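Local coordinates for protein carbonic anhydrase (Porphyridium purpureum, PDB 1DDZ) that probably catalyses the reversible hydration of carbon dioxide to hydrogencarbonate, as a zinc-dependent carbonic anhydrase of the beta class, at residues 69-74 / 92-97; 123-128 / 207-212; 153-158 / 181-186; 322-327 / 377-382. One frame throughout, in Å; residues are numbered along the deposited sequence.

How the contacts relate
Three of the four contacts pair parallel strands by backbone hydrogen bonds, whereas contact 3 joins two helices without any. Contacts 1 and 2 belong to one sheet: strands 69-74 and 124-130 are neighbours in it, and Leu70 O lies 2.7 Å from Leu126 N, a probable hydrogen bond. Contact 1 is wholly buried, its centre about 5 Å from that of the chain, and it carries a zinc ligand. Contact 2 lies farther out and is partly exposed at one end. Contact 3 packs against it through Val184 and borders the second subunit. Contact 4 belongs to the other sheet, about 27 Å between centres from contacts 2 and 3, with exposed charged residues at its start.

Contact 1 of 4, residues 69-74 / 92-97; sequences YLWIGC and VFVHRN. With ZN (zinc ion), chain C.
Arg96 sets CG beside its own backbone N (chi1 -67°) and then runs extended from CG to NE, carrying the guanidinium past Gly73 to the end of strand 69-74; Trp71, with CG anti to the backbone N (chi1 171°), puts the indole on the same face of the sheet. Arg96 NH1 donates to Cys74 O at 3.2 Å, a bent bond whose donor stands above the carbonyl plane. Arg96 NH2 lies 3.8 Å from Trp71 NE1, but ring and guanidinium planes are 67° apart, so the two do not stack, and the buried NE1 has no hydrogen-bond partner. Gly73 has no side chain in the way of the guanidinium. A leucine in place of Arg96 would probably leave Cys74 O without this donor and open a gap beside the indole. Farther back, Trp71 CB packs on Val92 CG1 at 3.6 Å. The other face holds Leu70, whose CD2 comes to the edge of the Phe93 ring, and His95, whose ND1 hydrogen-bonds Arg350 O. Between the faces runs a regular ladder, in which Gly73 N meets His95 O at 2.8 Å. Where it ends, Cys74 SG binds the zinc ion at 2.4 Å, with Asp76, His130 and Cys133 as the other ligands. The arrangement is a parallel beta-alpha-beta unit, strand 69-74, helix 81-84 and strand 92-97, that delivers a metal ligand from the C-terminal end of a strand.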
loop_
_atom_site.group_PDB
_atom_site.type_symbol
_atom_site.label_atom_id
_atom_site.label_comp_id
_atom_site.label_asym_id
_atom_site.label_seq_id
_atom_site.Cartn_x
_atom_site.Cartn_y
_atom_site.Cartn_z
ATOM N N TYR A 69 11.265 18.439 13.216
ATOM C CA TYR A 69 11.125 18.229 11.776
ATOM C C TYR A 69 10.897 16.781 11.367
ATOM O O TYR A 69 11.477 15.866 11.940
ATOM C CB TYR A 69 12.381 18.671 11.026
ATOM C CG TYR A 69 12.626 20.152 11.016
ATOM C CD1 TYR A 69 13.305 20.763 12.058
ATOM C CD2 TYR A 69 12.164 20.947 9.973
ATOM C CE1 TYR A 69 13.511 22.120 12.076
ATOM C CE2 TYR A 69 12.364 22.308 9.977
ATOM C CZ TYR A 69 13.041 22.893 11.038
ATOM O OH TYR A 69 13.243 24.252 11.106
ATOM N N LEU A 70 10.016 16.601 10.394
ATOM C CA LEU A 70 9.757 15.321 9.769
ATOM C C LEU A 70 10.385 15.587 8.389
ATOM O O LEU A 70 10.125 16.618 7.768
ATOM C CB LEU A 70 8.265 15.077 9.575
ATOM C CG LEU A 70 7.833 13.648 9.205
ATOM C CD1 LEU A 70 6.624 13.727 8.354
ATOM C CD2 LEU A 70 8.913 12.854 8.523
ATOM N N TRP A 71 11.249 14.695 7.941
ATOM C CA TRP A 71 11.896 14.827 6.660
ATOM C C TRP A 71 11.646 13.568 5.842
ATOM O O TRP A 71 11.980 12.455 6.248
ATOM C CB TRP A 71 13.371 15.037 6.876
ATOM C CG TRP A 71 14.248 14.992 5.651
ATOM C CD1 TRP A 71 14.562 13.895 4.898
ATOM C CD2 TRP A 71 15.060 16.063 5.150
ATOM N NE1 TRP A 71 15.529 14.214 3.986
ATOM C CE2 TRP A 71 15.852 15.534 4.122
ATOM C CE3 TRP A 71 15.210 17.404 5.501
ATOM C CZ2 TRP A 71 16.778 16.303 3.433
ATOM C CZ3 TRP A 71 16.137 18.168 4.822
ATOM C CH2 TRP A 71 16.911 17.615 3.802
ATOM N N ILE A 72 10.999 13.750 4.699
ATOM C CA ILE A 72 10.700 12.663 3.775
ATOM C C ILE A 72 11.691 12.825 2.618
ATOM O O ILE A 72 11.635 13.804 1.871
ATOM C CB ILE A 72 9.246 12.747 3.299
ATOM C CG1 ILE A 72 8.307 12.646 4.509
ATOM C CG2 ILE A 72 8.972 11.665 2.249
ATOM C CD1 ILE A 72 7.061 13.464 4.400
ATOM N N GLY A 73 12.645 11.898 2.541
ATOM C CA GLY A 73 13.680 11.949 1.534
ATOM C C GLY A 73 13.773 10.694 0.696
ATOM O O GLY A 73 12.949 9.792 0.804
ATOM N N CYS A 74 14.796 10.641 -0.138
ATOM C CA CYS A 74 15.018 9.538 -1.037
ATOM C C CYS A 74 16.059 8.590 -0.481
ATOM O O CYS A 74 17.009 9.005 0.169
ATOM C CB CYS A 74 15.524 10.089 -2.379
ATOM S SG CYS A 74 15.810 8.866 -3.671
ATOM N N VAL A 92 15.967 15.233 13.680
ATOM C CA VAL A 92 15.130 15.163 12.497
ATOM C C VAL A 92 14.581 13.747 12.367
ATOM O O VAL A 92 15.341 12.802 12.354
ATOM C CB VAL A 92 15.918 15.487 11.228
ATOM C CG1 VAL A 92 14.972 15.515 10.019
ATOM C CG2 VAL A 92 16.611 16.833 11.378
ATOM N N PHE A 93 13.257 13.620 12.301
ATOM C CA PHE A 93 12.572 12.331 12.138
ATOM C C PHE A 93 12.597 12.048 10.625
ATOM O O PHE A 93 12.005 12.791 9.848
ATOM C CB PHE A 93 11.141 12.478 12.624
ATOM C CG PHE A 93 10.470 11.188 12.939
ATOM C CD1 PHE A 93 10.951 10.373 13.955
ATOM C CD2 PHE A 93 9.325 10.799 12.244
ATOM C CE1 PHE A 93 10.298 9.198 14.267
ATOM C CE2 PHE A 93 8.672 9.619 12.559
ATOM C CZ PHE A 93 9.156 8.823 13.566
ATOM N N VAL A 94 13.238 10.960 10.217
ATOM C CA VAL A 94 13.422 10.661 8.799
ATOM C C VAL A 94 12.681 9.482 8.190
ATOM O O VAL A 94 12.614 8.400 8.770
ATOM C CB VAL A 94 14.929 10.448 8.489
ATOM C CG1 VAL A 94 15.144 10.226 7.024
ATOM C CG2 VAL A 94 15.761 11.632 8.958
ATOM N N HIS A 95 12.130 9.712 7.001
ATOM C CA HIS A 95 11.458 8.666 6.235
ATOM C C HIS A 95 12.188 8.708 4.893
ATOM O O HIS A 95 12.492 9.792 4.382
ATOM C CB HIS A 95 9.972 8.979 6.038
ATOM C CG HIS A 95 9.231 7.961 5.221
ATOM N ND1 HIS A 95 9.388 6.601 5.396
ATOM C CD2 HIS A 95 8.284 8.104 4.260
ATOM C CE1 HIS A 95 8.567 5.954 4.587
ATOM N NE2 HIS A 95 7.885 6.844 3.888
ATOM N N ARG A 96 12.577 7.545 4.385
ATOM C CA ARG A 96 13.259 7.473 3.098
ATOM C C ARG A 96 12.698 6.356 2.263
ATOM O O ARG A 96 12.470 5.245 2.760
ATOM C CB ARG A 96 14.757 7.263 3.254
ATOM C CG ARG A 96 15.440 8.419 3.871
ATOM C CD ARG A 96 16.908 8.286 3.738
ATOM N NE ARG A 96 17.570 9.408 4.390
ATOM C CZ ARG A 96 17.654 10.642 3.901
ATOM N NH1 ARG A 96 17.126 10.936 2.723
ATOM N NH2 ARG A 96 18.218 11.598 4.627
ATOM N N ASN A 97 12.455 6.669 0.997
ATOM C CA ASN A 97 11.929 5.699 0.055
ATOM C C ASN A 97 12.450 6.073 -1.323
ATOM O O ASN A 97 13.246 7.010 -1.446
ATOM C CB ASN A 97 10.395 5.664 0.106
ATOM C CG ASN A 97 9.760 6.947 -0.398
ATOM O OD1 ASN A 97 10.393 7.719 -1.125
ATOM N ND2 ASN A 97 8.522 7.187 -0.006
HETATM ZN ZN ZN C . 17.051 9.610 -5.581
#

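Contact 2 of 4, residues 123-128 / 207-212; sequences KHILVC and LTVQGV
Leu126 CD2 presses on Gln210 CG at 3.3 Å, the two side chains lying side by side and pointing the same way, in the tightly packed part of this parallel strand pair. Close by, Cys128 SG touches Val212 CG1 at 3.6 Å. On the other face Ile125 holds its CG1 beside the backbone N (chi1 -63°) and extends CD1 to Leu207 CD1, 3.7 Å away. Gln210 NE2 turns back to its own strand in a weak hydrogen bond to Gly211 O. The looser side is the start of the strands, where Lys123, His124 and Thr208 are partly exposed and a water takes part in the pairing. That water donates to Ile125 O at 2.8 Å and also hydrogen-bonds Thr208 OG1, so the carbonyl has two partners, the second being Gln210 N at 3.0 Å. His124 lies alongside Thr208, with Lys123 CB over one face of its ring, and the ring also meets that of Tyr69. An alanine in place of His124 would probably leave the Tyr69 ring without this neighbour and uncover the flank of Thr208. Strand 69-74 borders 123-128 on the side away from 207-212, and it is this ordering that puts Tyr69 next to His124. Val127 and Val209 face helix 172-193, while Gln210 and Val212 on the reverse face meet Phe294 of helix 292-307.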
loop_
_atom_site.group_PDB
_atom_site.type_symbol
_atom_site.label_atom_id
_atom_site.label_comp_id
_atom_site.label_asym_id
_atom_site.label_seq_id
_atom_site.Cartn_x
_atom_site.Cartn_y
_atom_site.Cartn_z
ATOM N N LYS A 123 6.670 20.139 14.230
ATOM C CA LYS A 123 6.181 21.430 13.769
ATOM C C LYS A 123 6.383 21.718 12.284
ATOM O O LYS A 123 5.685 22.530 11.687
ATOM C CB LYS A 123 6.820 22.569 14.581
ATOM C CG LYS A 123 6.344 22.675 16.024
ATOM C CD LYS A 123 4.819 22.745 16.131
ATOM C CE LYS A 123 4.348 22.483 17.571
ATOM N NZ LYS A 123 2.900 22.093 17.691
ATOM N N HIS A 124 7.383 21.092 11.690
ATOM C CA HIS A 124 7.681 21.338 10.297
ATOM C C HIS A 124 7.937 20.025 9.611
ATOM O O HIS A 124 8.583 19.154 10.184
ATOM C CB HIS A 124 8.929 22.200 10.184
ATOM C CG HIS A 124 8.848 23.484 10.948
ATOM N ND1 HIS A 124 9.536 23.697 12.124
ATOM C CD2 HIS A 124 8.119 24.605 10.731
ATOM C CE1 HIS A 124 9.223 24.891 12.602
ATOM N NE2 HIS A 124 8.364 25.458 11.777
ATOM N N ILE A 125 7.401 19.888 8.402
ATOM C CA ILE A 125 7.562 18.705 7.567
ATOM C C ILE A 125 8.289 19.181 6.316
ATOM O O ILE A 125 7.915 20.181 5.714
ATOM C CB ILE A 125 6.194 18.099 7.148
ATOM C CG1 ILE A 125 5.415 17.623 8.378
ATOM C CG2 ILE A 125 6.394 16.930 6.145
ATOM C CD1 ILE A 125 3.993 17.268 8.041
ATOM N N LEU A 126 9.359 18.494 5.950
ATOM C CA LEU A 126 10.117 18.844 4.754
ATOM C C LEU A 126 10.123 17.658 3.778
ATOM O O LEU A 126 10.327 16.504 4.188
ATOM C CB LEU A 126 11.575 19.179 5.116
ATOM C CG LEU A 126 11.903 20.513 5.801
ATOM C CD1 LEU A 126 13.275 20.489 6.391
ATOM C CD2 LEU A 126 11.862 21.605 4.777
ATOM N N VAL A 127 9.838 17.917 2.506
ATOM C CA VAL A 127 9.930 16.863 1.495
ATOM C C VAL A 127 11.158 17.299 0.709
ATOM O O VAL A 127 11.211 18.412 0.207
ATOM C CB VAL A 127 8.710 16.772 0.582
ATOM C CG1 VAL A 127 8.941 15.687 -0.436
ATOM C CG2 VAL A 127 7.463 16.494 1.379
ATOM N N CYS A 128 12.187 16.462 0.676
ATOM C CA CYS A 128 13.418 16.826 -0.003
ATOM C C CYS A 128 13.772 15.879 -1.123
ATOM O O CYS A 128 13.793 14.670 -0.925
ATOM C CB CYS A 128 14.580 16.872 0.995
ATOM S SG CYS A 128 16.168 17.243 0.287
ATOM N N LEU A 207 1.691 23.669 11.880
ATOM C CA LEU A 207 2.354 22.652 11.066
ATOM C C LEU A 207 2.591 23.133 9.638
ATOM O O LEU A 207 1.642 23.292 8.842
ATOM C CB LEU A 207 1.501 21.362 11.039
ATOM C CG LEU A 207 1.979 20.115 10.273
ATOM C CD1 LEU A 207 3.296 19.614 10.850
ATOM C CD2 LEU A 207 0.922 19.029 10.376
ATOM N N THR A 208 3.855 23.343 9.299
ATOM C CA THR A 208 4.201 23.768 7.947
ATOM C C THR A 208 4.677 22.609 7.077
ATOM O O THR A 208 5.249 21.647 7.578
ATOM C CB THR A 208 5.339 24.784 7.951
ATOM O OG1 THR A 208 6.484 24.210 8.589
ATOM C CG2 THR A 208 4.911 26.057 8.673
ATOM N N VAL A 209 4.405 22.676 5.783
ATOM C CA VAL A 209 4.897 21.660 4.885
ATOM C C VAL A 209 5.648 22.444 3.844
ATOM O O VAL A 209 5.097 23.358 3.254
ATOM C CB VAL A 209 3.792 20.859 4.208
ATOM C CG1 VAL A 209 4.423 19.697 3.404
ATOM C CG2 VAL A 209 2.809 20.346 5.239
ATOM N N GLN A 210 6.906 22.106 3.624
ATOM C CA GLN A 210 7.711 22.812 2.654
ATOM C C GLN A 210 8.527 21.869 1.792
ATOM O O GLN A 210 8.919 20.788 2.239
ATOM C CB GLN A 210 8.614 23.799 3.400
ATOM C CG GLN A 210 10.081 23.759 3.046
ATOM C CD GLN A 210 10.726 25.133 3.042
ATOM O OE1 GLN A 210 10.852 25.779 4.070
ATOM N NE2 GLN A 210 11.137 25.585 1.870
ATOM N N GLY A 211 8.742 22.268 0.540
ATOM C CA GLY A 211 9.536 21.486 -0.394
ATOM C C GLY A 211 10.941 22.041 -0.535
ATOM O O GLY A 211 11.155 23.257 -0.500
ATOM N N VAL A 212 11.899 21.164 -0.792
ATOM C CA VAL A 212 13.280 21.588 -0.896
ATOM C C VAL A 212 14.029 20.596 -1.817
ATOM O O VAL A 212 13.571 19.480 -1.996
ATOM C CB VAL A 212 13.821 21.667 0.580
ATOM C CG1 VAL A 212 14.717 20.500 0.939
ATOM C CG2 VAL A 212 14.381 23.016 0.878
HETATM O O HOH W 1 7.895 22.803 6.770
#

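Contact 3 of 4, residues 153-158 / 181-186; sequences RHIRDV and ELNVLE
Asn183, on which Val158 packs, has an amide gripped at both ends: ND2 donates to Ala99 O and Gln101 OE1, and OD1 accepts from Gln187 NE2, one turn farther along its own helix. The side chain leaves the helix with CG anti to the backbone N (chi1 -176°), and the polar grip beyond the two segments fixes how the amide is turned. Val158 then meets it at about a right angle, CG2 lying 3.8 Å from Asn183 OD1 in plain packing. The other methyl, Val158 CG1, reaches the backbone of the second helix, 3.8 Å from Asn183 N, and Leu182 CB at 4.0 Å. Glu186 slides past Val158 in the opposite direction, with its CG 4.1 Å from Val158 CG2. Ile155 adds a lighter touch, CG1 being 4.3 Å from Asn183 OD1. The axes of the two short segments approach to 9.8 Å at an angle of 102°, so the helices cross almost perpendicularly and share only a small patch. The carboxylate of Glu186 forms a salt bridge with Arg160 of the second subunit, to which His154 and Arg156 are also hydrogen-bonded. Since no hydrogen bond joins the segments, the chemistry implies that the two methyls of Val158 fill the crossing, against Leu182, Asn183 and the aliphatic part of Glu186, while surrounding polar groups tie these helices to the 99-101 loop and the neighbouring subunit.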
loop_
_atom_site.group_PDB
_atom_site.type_symbol
_atom_site.label_atom_id
_atom_site.label_comp_id
_atom_site.label_asym_id
_atom_site.label_seq_id
_atom_site.Cartn_x
_atom_site.Cartn_y
_atom_site.Cartn_z
ATOM N N ARG A 153 5.412 4.524 -11.454
ATOM C CA ARG A 153 4.296 5.047 -12.234
ATOM C C ARG A 153 3.839 6.375 -11.647
ATOM O O ARG A 153 3.288 7.184 -12.356
ATOM C CB ARG A 153 3.095 4.100 -12.239
ATOM C CG ARG A 153 3.187 2.894 -13.143
ATOM C CD ARG A 153 3.717 3.235 -14.523
ATOM N NE ARG A 153 5.186 3.224 -14.545
ATOM C CZ ARG A 153 5.924 2.791 -15.563
ATOM N NH1 ARG A 153 5.339 2.320 -16.662
ATOM N NH2 ARG A 153 7.251 2.838 -15.484
ATOM N N HIS A 154 4.071 6.604 -10.351
ATOM C CA HIS A 154 3.662 7.850 -9.721
ATOM C C HIS A 154 4.480 9.017 -10.217
ATOM O O HIS A 154 3.967 10.115 -10.374
ATOM C CB HIS A 154 3.732 7.749 -8.195
ATOM C CG HIS A 154 2.711 6.827 -7.618
ATOM N ND1 HIS A 154 1.388 7.189 -7.461
ATOM C CD2 HIS A 154 2.796 5.546 -7.203
ATOM C CE1 HIS A 154 0.709 6.167 -6.981
ATOM N NE2 HIS A 154 1.544 5.161 -6.816
ATOM N N ILE A 155 5.752 8.774 -10.496
ATOM C CA ILE A 155 6.625 9.812 -11.029
ATOM C C ILE A 155 6.168 10.132 -12.465
ATOM O O ILE A 155 6.258 11.265 -12.926
ATOM C CB ILE A 155 8.065 9.337 -11.036
ATOM C CG1 ILE A 155 8.531 9.131 -9.597
ATOM C CG2 ILE A 155 8.961 10.343 -11.754
ATOM C CD1 ILE A 155 9.948 8.641 -9.474
ATOM N N ARG A 156 5.665 9.107 -13.154
ATOM C CA ARG A 156 5.149 9.222 -14.522
ATOM C C ARG A 156 3.913 10.104 -14.528
ATOM O O ARG A 156 3.670 10.838 -15.467
ATOM C CB ARG A 156 4.809 7.851 -15.070
ATOM C CG ARG A 156 6.011 7.096 -15.481
ATOM C CD ARG A 156 6.482 7.646 -16.792
ATOM N NE ARG A 156 6.808 6.538 -17.660
ATOM C CZ ARG A 156 6.085 6.131 -18.697
ATOM N NH1 ARG A 156 4.967 6.747 -19.070
ATOM N NH2 ARG A 156 6.456 5.025 -19.300
ATOM N N ASP A 157 3.142 10.048 -13.452
ATOM C CA ASP A 157 1.975 10.903 -13.346
ATOM C C ASP A 157 2.444 12.333 -13.237
ATOM O O ASP A 157 1.810 13.217 -13.774
ATOM C CB ASP A 157 1.128 10.545 -12.145
ATOM C CG ASP A 157 0.310 9.308 -12.375
ATOM O OD1 ASP A 157 0.330 8.761 -13.498
ATOM O OD2 ASP A 157 -0.349 8.866 -11.415
ATOM N N VAL A 158 3.572 12.560 -12.570
ATOM C CA VAL A 158 4.121 13.907 -12.452
ATOM C C VAL A 158 4.529 14.424 -13.837
ATOM O O VAL A 158 4.228 15.563 -14.179
ATOM C CB VAL A 158 5.333 13.941 -11.497
ATOM C CG1 VAL A 158 5.884 15.354 -11.378
ATOM C CG2 VAL A 158 4.913 13.436 -10.131
ATOM N N GLU A 181 12.201 18.599 -9.496
ATOM C CA GLU A 181 11.610 19.745 -8.792
ATOM C C GLU A 181 10.082 19.658 -8.749
ATOM O O GLU A 181 9.447 19.947 -7.735
ATOM C CB GLU A 181 12.045 21.047 -9.462
ATOM C CG GLU A 181 13.536 21.262 -9.396
ATOM C CD GLU A 181 14.047 22.275 -10.408
ATOM O OE1 GLU A 181 13.285 22.665 -11.312
ATOM O OE2 GLU A 181 15.230 22.661 -10.322
ATOM N N LEU A 182 9.484 19.267 -9.861
ATOM C CA LEU A 182 8.041 19.128 -9.925
ATOM C C LEU A 182 7.616 17.935 -9.051
ATOM O O LEU A 182 6.536 17.955 -8.443
ATOM C CB LEU A 182 7.595 18.925 -11.384
ATOM C CG LEU A 182 7.640 20.205 -12.232
ATOM C CD1 LEU A 182 7.464 19.887 -13.726
ATOM C CD2 LEU A 182 6.561 21.174 -11.747
ATOM N N ASN A 183 8.446 16.892 -8.999
ATOM C CA ASN A 183 8.136 15.731 -8.164
ATOM C C ASN A 183 8.032 16.198 -6.691
ATOM O O ASN A 183 7.029 15.961 -6.027
ATOM C CB ASN A 183 9.205 14.637 -8.317
ATOM C CG ASN A 183 8.861 13.357 -7.531
ATOM O OD1 ASN A 183 7.749 12.846 -7.627
ATOM N ND2 ASN A 183 9.801 12.871 -6.735
ATOM N N VAL A 184 9.025 16.933 -6.211
ATOM C CA VAL A 184 8.994 17.436 -4.838
ATOM C C VAL A 184 7.716 18.244 -4.609
ATOM O O VAL A 184 7.000 17.998 -3.635
ATOM C CB VAL A 184 10.228 18.330 -4.509
ATOM C CG1 VAL A 184 10.072 18.965 -3.143
ATOM C CG2 VAL A 184 11.485 17.530 -4.536
ATOM N N LEU A 185 7.389 19.153 -5.533
ATOM C CA LEU A 185 6.184 19.992 -5.394
ATOM C C LEU A 185 4.912 19.171 -5.323
ATOM O O LEU A 185 3.987 19.487 -4.577
ATOM C CB LEU A 185 6.047 20.986 -6.550
ATOM C CG LEU A 185 6.122 22.484 -6.248
ATOM C CD1 LEU A 185 5.607 23.255 -7.452
ATOM C CD2 LEU A 185 5.307 22.830 -5.019
ATOM N N GLU A 186 4.851 18.132 -6.134
ATOM C CA GLU A 186 3.688 17.249 -6.125
ATOM C C GLU A 186 3.595 16.482 -4.776
ATOM O O GLU A 186 2.525 16.331 -4.201
ATOM C CB GLU A 186 3.799 16.290 -7.315
ATOM C CG GLU A 186 2.486 16.049 -8.053
ATOM C CD GLU A 186 1.770 17.345 -8.484
ATOM O OE1 GLU A 186 0.721 17.629 -7.863
ATOM O OE2 GLU A 186 2.235 18.050 -9.433
#

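Contact 4 of 4, residues 322-327 / 377-382; sequences EILWIG and KRVVVC
Ile326 passes the carbonyl of Val380 and then reaches the side chains of Val379 and Val381. Its CB lies 3.8 Å from Val380 O; CG1, beside the backbone N (chi1 -59°), is still 4.2 Å from that oxygen; and CD1 ends 3.9 Å from Val379 CG1, with Val381 CG2 a little farther off. The backbone hydrogen bond beneath is nearly straight, Ile326 N donating to Val380 O at 2.8 Å. This is a parallel pair inside the mixed sheet of the second carbonic anhydrase unit, strand 323-328 lying between 346-351 and 378-384. Both strands lead to the second zinc site, Cys328 following Gly327 directly and His384 lying two residues beyond Cys382. On the reverse face Val380 CG1 sits over the Trp325 six-membered ring, 4.0 Å from its centroid and 18° off the normal, a CH-pi contact. Cys382 SG approaches the same ring obliquely, 4.7 Å from the centroid and 65° off the normal, a sulfur-aromatic contact, while its CB comes in obliquely at the CZ2, CE2 and NE1 side of the indole. At the exposed start of the strands Glu322 O accepts from two backbone donors, Lys377 N at 3.0 Å and, weakly, Arg378 N at 3.4 Å.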
loop_
_atom_site.group_PDB
_atom_site.type_symbol
_atom_site.label_atom_id
_atom_site.label_comp_id
_atom_site.label_asym_id
_atom_site.label_seq_id
_atom_site.Cartn_x
_atom_site.Cartn_y
_atom_site.Cartn_z
ATOM N N GLU A 322 27.110 -0.314 -1.552
ATOM C CA GLU A 322 27.182 -1.762 -1.513
ATOM C C GLU A 322 26.307 -2.354 -0.405
ATOM O O GLU A 322 26.296 -3.569 -0.197
ATOM C CB GLU A 322 28.626 -2.209 -1.379
ATOM C CG GLU A 322 29.423 -1.979 -2.656
ATOM C CD GLU A 322 30.922 -1.826 -2.432
ATOM O OE1 GLU A 322 31.639 -1.597 -3.437
ATOM O OE2 GLU A 322 31.384 -1.915 -1.267
ATOM N N ILE A 323 25.537 -1.495 0.262
ATOM C CA ILE A 323 24.634 -1.912 1.332
ATOM C C ILE A 323 23.318 -1.184 1.377
ATOM O O ILE A 323 23.252 0.018 1.149
ATOM C CB ILE A 323 25.226 -1.729 2.747
ATOM C CG1 ILE A 323 26.269 -0.621 2.758
ATOM C CG2 ILE A 323 25.789 -3.017 3.246
ATOM C CD1 ILE A 323 27.048 -0.565 4.037
ATOM N N LEU A 324 22.273 -1.933 1.694
ATOM C CA LEU A 324 20.957 -1.382 1.853
ATOM C C LEU A 324 20.816 -1.442 3.369
ATOM O O LEU A 324 21.055 -2.496 3.980
ATOM C CB LEU A 324 19.893 -2.291 1.246
ATOM C CG LEU A 324 18.468 -1.780 0.930
ATOM C CD1 LEU A 324 17.493 -2.896 1.160
ATOM C CD2 LEU A 324 18.039 -0.544 1.672
ATOM N N TRP A 325 20.432 -0.317 3.959
ATOM C CA TRP A 325 20.216 -0.232 5.384
ATOM C C TRP A 325 18.739 0.080 5.583
ATOM O O TRP A 325 18.245 1.050 5.007
ATOM C CB TRP A 325 21.054 0.902 5.961
ATOM C CG TRP A 325 21.023 0.976 7.446
ATOM C CD1 TRP A 325 20.031 1.504 8.232
ATOM C CD2 TRP A 325 22.066 0.571 8.339
ATOM N NE1 TRP A 325 20.408 1.463 9.555
ATOM C CE2 TRP A 325 21.652 0.898 9.644
ATOM C CE3 TRP A 325 23.315 -0.035 8.156
ATOM C CZ2 TRP A 325 22.452 0.647 10.768
ATOM C CZ3 TRP A 325 24.104 -0.287 9.272
ATOM C CH2 TRP A 325 23.666 0.056 10.562
ATOM N N ILE A 326 18.025 -0.766 6.329
ATOM C CA ILE A 326 16.617 -0.552 6.642
ATOM C C ILE A 326 16.556 -0.219 8.136
ATOM O O ILE A 326 16.788 -1.087 8.980
ATOM C CB ILE A 326 15.787 -1.793 6.355
ATOM C CG1 ILE A 326 15.949 -2.154 4.877
ATOM C CG2 ILE A 326 14.325 -1.542 6.768
ATOM C CD1 ILE A 326 15.547 -3.570 4.505
ATOM N N GLY A 327 16.281 1.041 8.461
ATOM C CA GLY A 327 16.248 1.462 9.842
ATOM C C GLY A 327 14.967 2.125 10.256
ATOM O O GLY A 327 14.012 2.189 9.476
ATOM N N LYS A 377 25.740 -6.031 -1.747
ATOM C CA LYS A 377 26.187 -7.298 -1.158
ATOM C C LYS A 377 25.541 -7.615 0.184
ATOM O O LYS A 377 25.453 -8.775 0.564
ATOM C CB LYS A 377 27.704 -7.292 -0.971
ATOM C CG LYS A 377 28.493 -6.991 -2.236
ATOM C CD LYS A 377 28.286 -8.048 -3.326
ATOM C CE LYS A 377 28.939 -7.625 -4.643
ATOM N NZ LYS A 377 28.854 -8.688 -5.687
ATOM N N ARG A 378 25.102 -6.585 0.905
ATOM C CA ARG A 378 24.474 -6.773 2.210
ATOM C C ARG A 378 23.216 -5.976 2.415
ATOM O O ARG A 378 23.107 -4.853 1.956
ATOM C CB ARG A 378 25.424 -6.358 3.332
ATOM C CG ARG A 378 26.291 -7.472 3.868
ATOM C CD ARG A 378 27.726 -7.399 3.353
ATOM N NE ARG A 378 28.633 -6.796 4.334
ATOM C CZ ARG A 378 29.010 -5.519 4.324
ATOM N NH1 ARG A 378 28.559 -4.687 3.385
ATOM N NH2 ARG A 378 29.874 -5.083 5.230
ATOM N N VAL A 379 22.269 -6.554 3.136
ATOM C CA VAL A 379 21.058 -5.848 3.485
ATOM C C VAL A 379 21.083 -5.902 5.002
ATOM O O VAL A 379 21.186 -6.996 5.574
ATOM C CB VAL A 379 19.789 -6.537 2.957
ATOM C CG1 VAL A 379 18.549 -5.854 3.521
ATOM C CG2 VAL A 379 19.764 -6.479 1.417
ATOM N N VAL A 380 21.064 -4.738 5.644
ATOM C CA VAL A 380 21.080 -4.665 7.099
ATOM C C VAL A 380 19.761 -4.148 7.664
ATOM O O VAL A 380 19.285 -3.113 7.221
ATOM C CB VAL A 380 22.221 -3.723 7.590
ATOM C CG1 VAL A 380 22.199 -3.589 9.121
ATOM C CG2 VAL A 380 23.577 -4.241 7.127
ATOM N N VAL A 381 19.125 -4.904 8.561
ATOM C CA VAL A 381 17.895 -4.438 9.219
ATOM C C VAL A 381 18.378 -3.974 10.600
ATOM O O VAL A 381 18.927 -4.768 11.379
ATOM C CB VAL A 381 16.793 -5.544 9.393
ATOM C CG1 VAL A 381 15.620 -4.994 10.196
ATOM C CG2 VAL A 381 16.285 -6.032 8.035
ATOM N N CYS A 382 18.214 -2.682 10.879
ATOM C CA CYS A 382 18.666 -2.125 12.138
ATOM C C CYS A 382 17.562 -1.590 13.024
ATOM O O CYS A 382 16.754 -0.762 12.601
ATOM C CB CYS A 382 19.672 -1.015 11.885
ATOM S SG CYS A 382 20.405 -0.312 13.399
#